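Local coordinates for protein WZI (Escherichia coli, PDB 2YNK) that forms a carbohydrate-binding beta-barrel in the outer membrane, a lectin that underpins assembly of the group 1 capsule, at residues Ser18-Ile23 / Pro46-Glu51; Gly81-Phe86 / Asp408-Ile413; Ile197-Met202 / Lys212-Arg217; Gly319-Asn324 / Leu376-Asn381; Gly356-Asp361 / Asn401-His406. One frame throughout, in Å; residues are numbered along the deposited sequence.

Interaction 1. Residues Ser18-Ile23 / Pro46-Glu51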
# COMPACT_ATOMS: atom_id res chain seq x y z
N SER A 18 15.45 -7.36 3.68
CA SER A 18 14.74 -8.47 4.31
C SER A 18 14.90 -9.76 3.51
O SER A 18 15.15 -10.82 4.08
CB SER A 18 13.25 -8.14 4.47
OG SER A 18 12.46 -9.30 4.68
N ASP A 19 14.77 -9.66 2.20
CA ASP A 19 14.82 -10.84 1.34
C ASP A 19 16.23 -11.38 1.18
O ASP A 19 16.42 -12.53 0.80
CB ASP A 19 14.21 -10.53 -0.03
CG ASP A 19 12.70 -10.40 0.01
OD1 ASP A 19 12.13 -10.20 1.11
OD2 ASP A 19 12.07 -10.52 -1.06
N ARG A 20 17.23 -10.54 1.45
CA ARG A 20 18.62 -10.96 1.46
C ARG A 20 19.04 -11.45 2.84
O ARG A 20 20.20 -11.76 3.04
CB ARG A 20 19.53 -9.80 1.06
CG ARG A 20 19.38 -9.36 -0.38
CD ARG A 20 20.32 -8.21 -0.71
NE ARG A 20 21.72 -8.63 -0.63
CZ ARG A 20 22.36 -9.31 -1.58
NH1 ARG A 20 21.75 -9.66 -2.70
NH2 ARG A 20 23.64 -9.64 -1.40
N GLY A 21 18.12 -11.48 3.80
CA GLY A 21 18.42 -11.97 5.14
C GLY A 21 19.23 -11.04 6.04
O GLY A 21 19.59 -11.42 7.15
N VAL A 22 19.52 -9.83 5.58
CA VAL A 22 20.25 -8.86 6.40
C VAL A 22 19.42 -8.33 7.57
O VAL A 22 19.99 -7.91 8.57
CB VAL A 22 20.68 -7.65 5.56
CG1 VAL A 22 21.41 -6.64 6.42
CG2 VAL A 22 21.52 -8.10 4.38
N ILE A 23 18.09 -8.29 7.41
CA ILE A 23 17.16 -8.03 8.51
C ILE A 23 15.93 -8.94 8.41
O ILE A 23 15.73 -9.61 7.39
CB ILE A 23 16.71 -6.55 8.58
CG1 ILE A 23 16.10 -6.08 7.26
CG2 ILE A 23 17.87 -5.65 8.96
CD1 ILE A 23 15.81 -4.58 7.23
N PRO A 46 24.81 -7.34 7.94
CA PRO A 46 25.35 -7.13 6.61
C PRO A 46 26.69 -7.84 6.42
O PRO A 46 27.39 -8.09 7.40
CB PRO A 46 25.55 -5.61 6.55
CG PRO A 46 25.74 -5.19 7.96
CD PRO A 46 24.94 -6.15 8.80
N SER A 47 27.00 -8.19 5.18
CA SER A 47 28.30 -8.77 4.83
C SER A 47 28.89 -8.21 3.53
O SER A 47 30.02 -8.52 3.19
CB SER A 47 28.18 -10.29 4.75
OG SER A 47 27.11 -10.66 3.90
N TYR A 48 28.12 -7.41 2.80
CA TYR A 48 28.62 -6.73 1.60
C TYR A 48 28.49 -5.22 1.77
O TYR A 48 27.77 -4.75 2.63
CB TYR A 48 27.86 -7.21 0.38
CG TYR A 48 28.03 -8.68 0.11
CD1 TYR A 48 29.14 -9.17 -0.58
CD2 TYR A 48 27.08 -9.60 0.55
CE1 TYR A 48 29.29 -10.52 -0.83
CE2 TYR A 48 27.22 -10.96 0.31
CZ TYR A 48 28.32 -11.41 -0.38
OH TYR A 48 28.46 -12.76 -0.62
N SER A 49 29.22 -4.48 0.94
CA SER A 49 29.24 -3.02 1.03
C SER A 49 27.93 -2.46 0.50
O SER A 49 27.38 -1.49 1.03
CB SER A 49 30.41 -2.44 0.24
OG SER A 49 31.44 -3.41 0.10
N SER A 50 27.41 -3.09 -0.56
CA SER A 50 26.09 -2.77 -1.05
C SER A 50 25.09 -2.80 0.09
O SER A 50 24.21 -1.94 0.17
CB SER A 50 25.66 -3.73 -2.16
OG SER A 50 25.68 -5.08 -1.71
N GLU A 51 25.23 -3.77 0.99
CA GLU A 51 24.30 -3.92 2.10
C GLU A 51 24.42 -2.82 3.16
O GLU A 51 23.44 -2.49 3.83
CB GLU A 51 24.44 -5.31 2.74
CG GLU A 51 24.03 -6.43 1.79
CD GLU A 51 24.33 -7.81 2.32
OE1 GLU A 51 25.28 -7.98 3.12
OE2 GLU A 51 23.62 -8.75 1.89
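A salt bridge between Arg-20 and Glu-51, with Val-22 packed beside it, joins the C-terminal end of helix 8-19 to the first turn of helix 49-65. Arg-20 NE donates to Glu-51 OE2 at 3.2 Å with an N-H...O angle of 155°. The acceptor uses its anti lone pair and lies close to the guanidinium plane, although guanidinium and carboxylate are turned 68° from each other. A second, weak bond runs from Arg-20 NH2 to Glu-51 OE2 at 3.4 Å, so one oxygen takes both donors. The arginine chain bends at chi3 (66°), which brings the NE side of its head round to the glutamate.

The other carboxylate oxygen is occupied within its own segment: Glu-51 OE1 accepts from Ser-47 N at 2.7 Å and from Tyr-48 N at 2.9 Å. With both oxygens engaged, rotation of the carboxylate is restrained. Val-22 CG2 lies 3.3 Å from Glu-51 OE2 and also meets the carboxyl carbon, while Val-22 CG1 makes an apolar contact with Pro-46 CB at 4.3 Å. Arg-20 NH1 has a further partner in His-315 O, and neighbouring Asp-19 forms a salt bridge with Lys-276, so this helix end also reaches the barrel strands.

Just past the helix, Gly-21 leaves helical phi/psi with positive phi, and two bonds run back into the last turn, among them Gly-21 N to Ser-18 O at 3.1 Å. The arrangement is a Schellman C-terminal motif whose flanking arginine bridges to the opening turn of a second helix in the helical N-terminal part.

Interaction 2. Residues Gly81-Phe86 / Asp408-Ile413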
# COMPACT_ATOMS: atom_id res chain seq x y z
N GLY A 81 -2.13 5.89 -17.70
CA GLY A 81 -3.11 5.03 -18.33
C GLY A 81 -3.23 3.72 -17.59
O GLY A 81 -4.32 3.19 -17.45
N THR A 82 -2.10 3.19 -17.13
CA THR A 82 -2.09 1.97 -16.33
C THR A 82 -2.29 2.33 -14.87
O THR A 82 -1.99 3.46 -14.46
CB THR A 82 -0.77 1.19 -16.50
OG1 THR A 82 0.30 1.90 -15.86
CG2 THR A 82 -0.45 0.99 -17.97
N PRO A 83 -2.80 1.38 -14.06
CA PRO A 83 -2.88 1.58 -12.62
C PRO A 83 -1.48 1.60 -11.98
O PRO A 83 -0.55 1.08 -12.58
CB PRO A 83 -3.65 0.35 -12.14
CG PRO A 83 -3.36 -0.69 -13.17
CD PRO A 83 -3.32 0.06 -14.46
N GLN A 84 -1.36 2.20 -10.80
CA GLN A 84 -0.06 2.42 -10.16
C GLN A 84 0.07 1.64 -8.87
O GLN A 84 -0.91 1.29 -8.22
CB GLN A 84 0.15 3.90 -9.84
CG GLN A 84 0.05 4.82 -11.04
CD GLN A 84 1.08 4.50 -12.08
OE1 GLN A 84 2.25 4.86 -11.94
NE2 GLN A 84 0.65 3.83 -13.15
N GLY A 85 1.31 1.39 -8.48
CA GLY A 85 1.59 0.52 -7.36
C GLY A 85 1.57 1.16 -5.99
O GLY A 85 1.15 2.30 -5.80
N PHE A 86 2.01 0.37 -5.04
CA PHE A 86 2.23 0.80 -3.68
C PHE A 86 2.84 2.19 -3.65
O PHE A 86 3.90 2.43 -4.24
CB PHE A 86 3.13 -0.20 -2.98
CG PHE A 86 3.52 0.19 -1.61
CD1 PHE A 86 4.65 0.96 -1.39
CD2 PHE A 86 2.77 -0.21 -0.53
CE1 PHE A 86 5.02 1.32 -0.12
CE2 PHE A 86 3.13 0.15 0.75
CZ PHE A 86 4.26 0.92 0.95
N ASP A 408 -11.28 -1.95 -21.46
CA ASP A 408 -10.08 -1.63 -22.21
C ASP A 408 -9.00 -2.69 -22.00
O ASP A 408 -9.02 -3.40 -21.01
CB ASP A 408 -9.58 -0.26 -21.76
CG ASP A 408 -8.86 0.50 -22.86
OD1 ASP A 408 -8.42 -0.13 -23.84
OD2 ASP A 408 -8.74 1.75 -22.73
N THR A 409 -8.09 -2.82 -22.96
CA THR A 409 -6.87 -3.60 -22.79
C THR A 409 -5.69 -2.64 -22.82
O THR A 409 -5.50 -1.91 -23.79
CB THR A 409 -6.67 -4.66 -23.90
OG1 THR A 409 -7.72 -5.62 -23.82
CG2 THR A 409 -5.33 -5.36 -23.74
N LEU A 410 -4.91 -2.64 -21.75
CA LEU A 410 -3.80 -1.69 -21.61
C LEU A 410 -2.49 -2.42 -21.79
O LEU A 410 -2.29 -3.47 -21.20
CB LEU A 410 -3.86 -1.05 -20.23
CG LEU A 410 -5.25 -0.51 -19.87
CD1 LEU A 410 -5.22 0.10 -18.48
CD2 LEU A 410 -5.75 0.50 -20.91
N LYS A 411 -1.62 -1.88 -22.65
CA LYS A 411 -0.25 -2.35 -22.80
C LYS A 411 0.62 -1.11 -22.66
O LYS A 411 0.63 -0.25 -23.56
CB LYS A 411 -0.02 -2.99 -24.17
CG LYS A 411 -0.63 -4.37 -24.31
CD LYS A 411 -0.99 -4.70 -25.75
CE LYS A 411 -1.77 -6.01 -25.83
NZ LYS A 411 -2.33 -6.28 -27.18
N GLY A 412 1.34 -1.03 -21.54
CA GLY A 412 2.09 0.17 -21.20
C GLY A 412 3.49 -0.07 -20.67
O GLY A 412 3.79 -1.12 -20.11
N ILE A 413 4.33 0.95 -20.86
CA ILE A 413 5.69 1.00 -20.34
C ILE A 413 5.82 2.27 -19.50
O ILE A 413 5.29 3.32 -19.87
CB ILE A 413 6.72 1.02 -21.49
CG1 ILE A 413 8.16 1.02 -20.94
CG2 ILE A 413 6.49 2.21 -22.41
CD1 ILE A 413 9.23 0.78 -21.99
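Leu-410 and Thr-82 bury the most surface here, and they bring a loop of the barrel interior against strand 408-422. Leu-410 reaches across with a single branch. Its CD1 lies 3.4 Å from Gly-81 O, 4.2 Å from Thr-82 CA and 4.4 Å from Pro-83 CD, so one methyl group is spread over three consecutive residues of the loop. CG stands anti to the carbonyl carbon (chi1 -49°) and CD1 continues the chain in extended form (chi2 179°), which carries this methyl outward from the strand.

Thr-82 makes its approach two residues further along the strand. Its CG2 lies 4.2 Å from Gly-412 CA, and because Gly-412 has no side chain the methyl meets the strand backbone itself. The hydroxyl OG1 occupies the position between backbone N and carbonyl carbon (chi1 70°) and makes a weak hydrogen bond to Arg-387. The contact between the segments is one of methyl groups against backbone and a proline ring. Polar groups of the loop are served within it, by Gln-84 NE2 donating to Thr-82 O at 3.0 Å from well above the carbonyl plane, and by Arg-387, whose NH2 donates to Pro-83 O. A bound hexane also touches Gly-412.

The loop belongs to the connection between strands 69-76 and 95-104. Beyond the contact it leads to Phe-86, whose ring meets Trp-30 and Trp-151 edge-to-face. Strand 408-422 is itself paired with strands 383-393 and 425-435, and Thr-82 touches both of these neighbours, on Val-389 and Thr-434.

Interaction 3. Residues Ile197-Met202 / Lys212-Arg217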
# COMPACT_ATOMS: atom_id res chain seq x y z
N ILE A 197 -6.15 -3.26 13.47
CA ILE A 197 -7.60 -3.10 13.47
C ILE A 197 -7.88 -1.67 13.05
O ILE A 197 -7.12 -0.77 13.42
CB ILE A 197 -8.23 -3.43 14.84
CG1 ILE A 197 -7.76 -2.47 15.93
CG2 ILE A 197 -7.89 -4.87 15.24
CD1 ILE A 197 -8.20 -2.87 17.32
N SER A 198 -8.93 -1.47 12.26
CA SER A 198 -9.36 -0.11 11.90
C SER A 198 -10.87 0.03 11.75
O SER A 198 -11.55 -0.89 11.25
CB SER A 198 -8.66 0.38 10.62
OG SER A 198 -8.95 -0.43 9.50
N ALA A 199 -11.38 1.17 12.22
CA ALA A 199 -12.77 1.58 11.99
C ALA A 199 -12.76 2.96 11.33
O ALA A 199 -12.20 3.91 11.88
CB ALA A 199 -13.55 1.60 13.28
N SER A 200 -13.37 3.05 10.14
CA SER A 200 -13.30 4.24 9.28
C SER A 200 -14.68 4.62 8.71
O SER A 200 -15.60 3.81 8.70
CB SER A 200 -12.34 3.98 8.12
OG SER A 200 -11.01 3.75 8.56
N GLN A 201 -14.79 5.85 8.24
CA GLN A 201 -16.02 6.37 7.64
C GLN A 201 -15.78 6.73 6.18
O GLN A 201 -14.90 7.54 5.87
CB GLN A 201 -16.51 7.59 8.39
CG GLN A 201 -17.90 8.04 7.98
CD GLN A 201 -18.44 9.17 8.83
OE1 GLN A 201 -19.27 8.95 9.70
NE2 GLN A 201 -17.96 10.38 8.58
N MSE A 202 -16.56 6.14 5.29
CA MSE A 202 -16.43 6.42 3.86
C MSE A 202 -16.90 7.83 3.59
O MSE A 202 -17.77 8.34 4.30
CB MSE A 202 -17.24 5.42 3.06
CG MSE A 202 -16.67 4.02 3.19
SE MSE A 202 -17.60 2.87 1.90
CE MSE A 202 -16.43 3.33 0.38
N LYS A 212 -19.34 2.75 7.06
CA LYS A 212 -18.15 2.44 7.80
C LYS A 212 -17.42 1.30 7.12
O LYS A 212 -18.05 0.38 6.59
CB LYS A 212 -18.49 2.06 9.24
CG LYS A 212 -19.57 2.93 9.87
CD LYS A 212 -19.28 4.42 9.78
CE LYS A 212 -20.36 5.21 10.49
NZ LYS A 212 -20.12 6.67 10.36
N ILE A 213 -16.10 1.37 7.13
CA ILE A 213 -15.28 0.22 6.83
C ILE A 213 -14.61 -0.17 8.14
O ILE A 213 -13.84 0.59 8.71
CB ILE A 213 -14.25 0.51 5.72
CG1 ILE A 213 -14.96 0.91 4.42
CG2 ILE A 213 -13.40 -0.72 5.45
CD1 ILE A 213 -15.71 -0.21 3.73
N ILE A 214 -14.98 -1.34 8.65
CA ILE A 214 -14.38 -1.89 9.86
C ILE A 214 -13.64 -3.15 9.47
O ILE A 214 -14.14 -3.95 8.67
CB ILE A 214 -15.45 -2.18 10.93
CG1 ILE A 214 -16.13 -0.87 11.34
CG2 ILE A 214 -14.83 -2.85 12.15
CD1 ILE A 214 -17.57 -1.02 11.74
N GLY A 215 -12.43 -3.31 10.00
CA GLY A 215 -11.55 -4.36 9.52
C GLY A 215 -10.45 -4.81 10.45
O GLY A 215 -10.08 -4.13 11.41
N GLY A 216 -9.91 -5.98 10.14
CA GLY A 216 -8.91 -6.62 10.98
C GLY A 216 -7.95 -7.40 10.12
O GLY A 216 -8.33 -7.98 9.10
N ARG A 217 -6.69 -7.40 10.54
CA ARG A 217 -5.66 -8.13 9.84
C ARG A 217 -4.65 -8.70 10.83
O ARG A 217 -4.27 -8.04 11.81
CB ARG A 217 -4.96 -7.24 8.84
CG ARG A 217 -3.67 -7.85 8.30
CD ARG A 217 -3.11 -7.06 7.14
NE ARG A 217 -1.91 -7.70 6.62
CZ ARG A 217 -1.91 -8.74 5.79
NH1 ARG A 217 -3.06 -9.28 5.38
NH2 ARG A 217 -0.75 -9.24 5.38
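Ala-199 and Ile-214 face each other as a non-hydrogen-bonded pair, with Ala-199 CB 4.1 Å from Ile-214 CG1, in an antiparallel ladder whose strand axes run at 172°. On the same face Gln-201 and Lys-212 lie side by side, pointing the same way. Gln-201 sends CG anti to its backbone N (chi1 -170°) and stays extended, whereas Lys-212 turns at chi2 (-53°) and then straightens to run beside it. Their ends meet without a hydrogen bond, and Lys-212 NZ makes a weak one to His-210 O.

The opposite face carries Ser-198, Ser-200 and Ile-213. Selenomethionine Met-202 crosses Ile-213 at an angle there, with Met-202 CG 3.8 Å from Ile-213 CG1, and its chain, extended at chi2, puts SE 4.1 Å from Ile-213 CD1. Ser-198 OG pairs with Gln-150.

Two hydrogen-bonded pairs set the register: Ser-198 N to Gly-215 O is 3.0 Å, and Ser-200 N to Ile-213 O is 2.9 Å, each with its reciprocal bond. This hairpin of strands 193-201 and 212-221 is continued in the barrel by strand 170-176 along one edge and strand 226-236 along the other.

Interaction 4. Residues Gly319-Asn324 / Leu376-Asn381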
# COMPACT_ATOMS: atom_id res chain seq x y z
N GLY A 319 27.80 -3.54 -7.97
CA GLY A 319 29.01 -3.12 -7.28
C GLY A 319 28.58 -2.81 -5.87
O GLY A 319 28.36 -3.72 -5.07
N LYS A 320 28.44 -1.53 -5.57
CA LYS A 320 27.79 -1.08 -4.34
C LYS A 320 26.31 -0.75 -4.59
O LYS A 320 25.58 -0.45 -3.65
CB LYS A 320 28.52 0.13 -3.78
CG LYS A 320 29.92 -0.17 -3.27
CD LYS A 320 30.53 1.06 -2.61
CE LYS A 320 31.52 0.70 -1.51
NZ LYS A 320 31.95 1.92 -0.76
N ASP A 321 25.88 -0.81 -5.85
CA ASP A 321 24.50 -0.51 -6.22
C ASP A 321 23.58 -1.66 -5.82
O ASP A 321 24.06 -2.73 -5.42
CB ASP A 321 24.36 -0.26 -7.73
CG ASP A 321 25.12 0.96 -8.21
OD1 ASP A 321 25.53 1.80 -7.37
OD2 ASP A 321 25.30 1.09 -9.44
N ALA A 322 22.27 -1.43 -5.93
CA ALA A 322 21.26 -2.42 -5.58
C ALA A 322 20.22 -2.53 -6.69
O ALA A 322 19.85 -1.53 -7.32
CB ALA A 322 20.60 -2.06 -4.27
N VAL A 323 19.74 -3.75 -6.94
CA VAL A 323 18.76 -4.00 -7.98
C VAL A 323 17.55 -4.70 -7.41
O VAL A 323 17.68 -5.73 -6.75
CB VAL A 323 19.35 -4.83 -9.14
CG1 VAL A 323 18.27 -5.21 -10.14
CG2 VAL A 323 20.44 -4.03 -9.83
N ASN A 324 16.37 -4.11 -7.65
CA ASN A 324 15.07 -4.63 -7.20
C ASN A 324 14.23 -5.01 -8.40
O ASN A 324 14.13 -4.24 -9.35
CB ASN A 324 14.29 -3.56 -6.46
CG ASN A 324 14.72 -3.39 -5.03
OD1 ASN A 324 14.42 -4.22 -4.19
ND2 ASN A 324 15.38 -2.27 -4.74
N LEU A 376 17.33 0.01 -10.50
CA LEU A 376 18.68 0.15 -10.05
C LEU A 376 18.70 1.31 -9.08
O LEU A 376 18.10 2.35 -9.34
CB LEU A 376 19.61 0.45 -11.22
CG LEU A 376 21.10 0.56 -10.85
CD1 LEU A 376 21.69 -0.82 -10.64
CD2 LEU A 376 21.86 1.33 -11.91
N ILE A 377 19.40 1.12 -7.96
CA ILE A 377 19.57 2.18 -6.98
C ILE A 377 21.07 2.37 -6.73
O ILE A 377 21.75 1.47 -6.23
CB ILE A 377 18.81 1.88 -5.68
CG1 ILE A 377 17.35 1.51 -6.00
CG2 ILE A 377 18.84 3.10 -4.78
CD1 ILE A 377 16.48 1.18 -4.80
N THR A 378 21.56 3.54 -7.11
CA THR A 378 22.95 3.91 -6.90
C THR A 378 23.32 4.05 -5.43
O THR A 378 22.45 4.26 -4.57
CB THR A 378 23.26 5.26 -7.58
OG1 THR A 378 22.73 5.25 -8.91
CG2 THR A 378 24.77 5.53 -7.63
N GLU A 379 24.62 3.91 -5.15
CA GLU A 379 25.24 4.32 -3.88
C GLU A 379 24.84 5.76 -3.57
O GLU A 379 24.45 6.10 -2.46
CB GLU A 379 26.76 4.19 -4.03
CG GLU A 379 27.59 4.68 -2.86
CD GLU A 379 29.04 4.24 -2.98
OE1 GLU A 379 29.48 3.93 -4.11
OE2 GLU A 379 29.73 4.19 -1.93
N ASP A 380 24.96 6.59 -4.60
CA ASP A 380 24.41 7.95 -4.70
C ASP A 380 22.93 8.11 -4.27
O ASP A 380 22.50 9.21 -3.93
CB ASP A 380 24.54 8.36 -6.18
CG ASP A 380 24.43 9.84 -6.39
OD1 ASP A 380 24.38 10.59 -5.40
OD2 ASP A 380 24.41 10.26 -7.57
N ASN A 381 22.16 7.02 -4.32
CA ASN A 381 20.71 7.04 -4.12
C ASN A 381 19.94 7.67 -5.28
O ASN A 381 18.88 8.25 -5.08
CB ASN A 381 20.32 7.72 -2.81
CG ASN A 381 18.88 7.43 -2.41
OD1 ASN A 381 18.31 6.39 -2.75
ND2 ASN A 381 18.29 8.35 -1.66
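Lys-320 opens the contact with an extended side chain laid obliquely across Glu-379. Its CD lies 3.3 Å from Glu-379 OE2, and the salt bridge from Lys-320 NZ to Glu-379 OE2 is long and weak at 3.4 Å. Both residues are exposed.

Asp-321 is bound more definitely. Its OD1 accepts from Glu-379 N at 3.2 Å, with an N-H...O angle of 147°, on the anti side and tilted from the carboxylate plane. CG anti to the carbonyl carbon (chi1 -64°) directs the carboxylate to this amide, while Asp-321 CB lies 4.0 Å from Leu-376 CD1.

At Ala-322 regular pairing begins. Ala-322 N to Ile-377 O measures 3.0 Å and Ile-377 N to Ala-322 O 2.8 Å, the two bonds of an antiparallel hydrogen-bonded pair. Val-323 follows on the other face, its CG2 branch meeting Leu-376 CD1 at 3.5 Å as the two side chains cross. Asn-324 then brings ND2 to Ile-377 CD1 at 3.6 Å, and its OD1 bonds to His-315. Trp-16 of helix 8-19 packs against Ala-322 and Asn-324.

A type I beta turn, Thr-378 to Asn-381, follows the paired part. The pattern is that of adjacent antiparallel barrel strands at their ends, and Asp-321 and Leu-376 here form a dodecane site together with Trp-318 and Trp-384.

Interaction 5. Residues Gly356-Asp361 / Asn401-His406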
# COMPACT_ATOMS: atom_id res chain seq x y z
N GLY A 356 -15.42 6.56 -6.38
CA GLY A 356 -15.17 5.87 -7.64
C GLY A 356 -13.89 5.08 -7.63
O GLY A 356 -13.68 4.21 -8.49
N TYR A 357 -13.02 5.38 -6.67
CA TYR A 357 -11.71 4.76 -6.64
C TYR A 357 -11.72 3.59 -5.68
O TYR A 357 -12.27 3.68 -4.57
CB TYR A 357 -10.64 5.81 -6.38
CG TYR A 357 -10.23 6.50 -7.67
CD1 TYR A 357 -11.14 7.29 -8.38
CD2 TYR A 357 -8.96 6.33 -8.22
CE1 TYR A 357 -10.80 7.89 -9.57
CE2 TYR A 357 -8.61 6.93 -9.41
CZ TYR A 357 -9.53 7.72 -10.09
OH TYR A 357 -9.19 8.33 -11.28
N PRO A 358 -11.19 2.45 -6.14
CA PRO A 358 -11.25 1.20 -5.39
C PRO A 358 -10.48 1.25 -4.06
O PRO A 358 -9.40 1.80 -4.01
CB PRO A 358 -10.59 0.20 -6.35
CG PRO A 358 -9.67 1.02 -7.17
CD PRO A 358 -10.42 2.29 -7.39
N LEU A 359 -11.10 0.69 -3.03
CA LEU A 359 -10.48 0.44 -1.74
C LEU A 359 -9.59 -0.82 -1.80
O LEU A 359 -8.80 -1.08 -0.90
CB LEU A 359 -11.57 0.23 -0.67
CG LEU A 359 -12.05 1.43 0.15
CD1 LEU A 359 -12.75 2.45 -0.74
CD2 LEU A 359 -12.98 0.94 1.24
N GLY A 360 -9.76 -1.60 -2.86
CA GLY A 360 -8.96 -2.79 -3.08
C GLY A 360 -7.92 -2.50 -4.12
O GLY A 360 -7.19 -1.52 -4.00
N ASP A 361 -7.85 -3.34 -5.15
CA ASP A 361 -6.79 -3.25 -6.15
C ASP A 361 -6.97 -2.04 -7.08
O ASP A 361 -8.09 -1.68 -7.43
CB ASP A 361 -6.75 -4.54 -6.98
CG ASP A 361 -5.43 -4.73 -7.73
OD1 ASP A 361 -4.52 -3.86 -7.64
OD2 ASP A 361 -5.32 -5.76 -8.42
N ASN A 401 -16.79 2.14 -10.96
CA ASN A 401 -15.36 2.31 -11.04
C ASN A 401 -14.96 3.47 -11.95
O ASN A 401 -14.82 3.31 -13.15
CB ASN A 401 -14.74 1.00 -11.57
CG ASN A 401 -13.22 1.07 -11.71
OD1 ASN A 401 -12.60 2.09 -11.39
ND2 ASN A 401 -12.63 -0.02 -12.19
N LYS A 402 -14.74 4.64 -11.34
CA LYS A 402 -14.25 5.82 -12.06
C LYS A 402 -12.74 5.78 -12.39
O LYS A 402 -12.27 6.58 -13.20
CB LYS A 402 -14.57 7.09 -11.26
CG LYS A 402 -16.05 7.47 -11.26
CD LYS A 402 -16.40 8.57 -10.26
CE LYS A 402 -15.53 9.83 -10.39
NZ LYS A 402 -14.29 9.84 -9.53
N ALA A 403 -11.98 4.88 -11.77
CA ALA A 403 -10.56 4.72 -12.12
C ALA A 403 -10.44 4.19 -13.54
O ALA A 403 -9.66 4.69 -14.35
CB ALA A 403 -9.87 3.76 -11.15
N PHE A 404 -11.21 3.16 -13.85
CA PHE A 404 -11.20 2.57 -15.18
C PHE A 404 -12.62 2.38 -15.68
O PHE A 404 -13.15 1.28 -15.63
CB PHE A 404 -10.37 1.30 -15.16
CG PHE A 404 -8.93 1.58 -14.90
CD1 PHE A 404 -8.09 1.91 -15.95
CD2 PHE A 404 -8.43 1.63 -13.59
CE1 PHE A 404 -6.75 2.21 -15.71
CE2 PHE A 404 -7.11 1.94 -13.35
CZ PHE A 404 -6.26 2.23 -14.41
N PRO A 405 -13.24 3.47 -16.14
CA PRO A 405 -14.66 3.49 -16.50
C PRO A 405 -15.04 2.52 -17.61
O PRO A 405 -16.14 2.00 -17.58
CB PRO A 405 -14.89 4.94 -16.95
CG PRO A 405 -13.53 5.45 -17.31
CD PRO A 405 -12.61 4.79 -16.35
N HIS A 406 -14.12 2.26 -18.53
CA HIS A 406 -14.42 1.53 -19.75
C HIS A 406 -13.70 0.22 -19.87
O HIS A 406 -12.60 0.05 -19.33
CB HIS A 406 -14.08 2.39 -20.95
CG HIS A 406 -14.58 3.81 -20.83
ND1 HIS A 406 -15.84 4.11 -20.45
CD2 HIS A 406 -13.93 5.03 -21.04
CE1 HIS A 406 -15.99 5.45 -20.42
NE2 HIS A 406 -14.82 6.01 -20.78
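Ala-403 lies against the Tyr-357 ring, within a loop shaped by an Asx motif at Asn-401. Here Asn-401 OD1 accepts from Phe-404 N at 3.0 Å, with an N-H...O angle of 164°, and the donor sits above the carbonyl plane. The same oxygen takes a weak bond from Ala-403 N.

The apolar part is a CH-pi contact. Ala-403 CB stands 4.0 Å from the centroid of the Tyr-357 ring and 19° off the ring normal, over one face but displaced toward the rim. Pro-358 CD adds a contact to the same methyl, Ala-403 CB, at 4.1 Å. With CG anti to the carbonyl carbon (chi1 -84°), the tyrosine ring is swung over the alanine, and its OH is bonded to Gln-79.

One weak backbone hydrogen bond joins the segments, from Lys-402 N to Gly-356 O at 3.1 Å. Gly-356 has positive phi, and its CA lies 3.9 Å from Lys-402 CB. The contact thus joins the short strand 357-358 to the connection between strands 383-393 and 408-422. Lys-402 bends at chi3 and chi4 and crosses Tyr-357 at about a right angle: NZ, bonded to Gln-355 O, reaches the ring edge in its plane, 4.0 Å from Tyr-357 CE1.

Interactions 3 and 4 join neighbouring strands of one closed barrel and lie on opposite sides of the chain's centre, their centres about 38 Å apart; interaction 2 meets the same sheet from a loop. Interactions 1 and 4 form one neighbourhood, with Ser-50 CB 3.6 Å from Lys-320 O. Interaction 5 is the common neighbour of two others: Leu-410 CD1 of interaction 2 lies 3.8 Å from Phe-404 CE1, and Ile-213 CG1 of interaction 3 lies 3.7 Å from Leu-359 CD2. Bound alkanes approach interaction 4, where dodecane is about 3 Å from the Leu-376 side chain, and interaction 2, where hexane touches Gly-412 at about 4 Å.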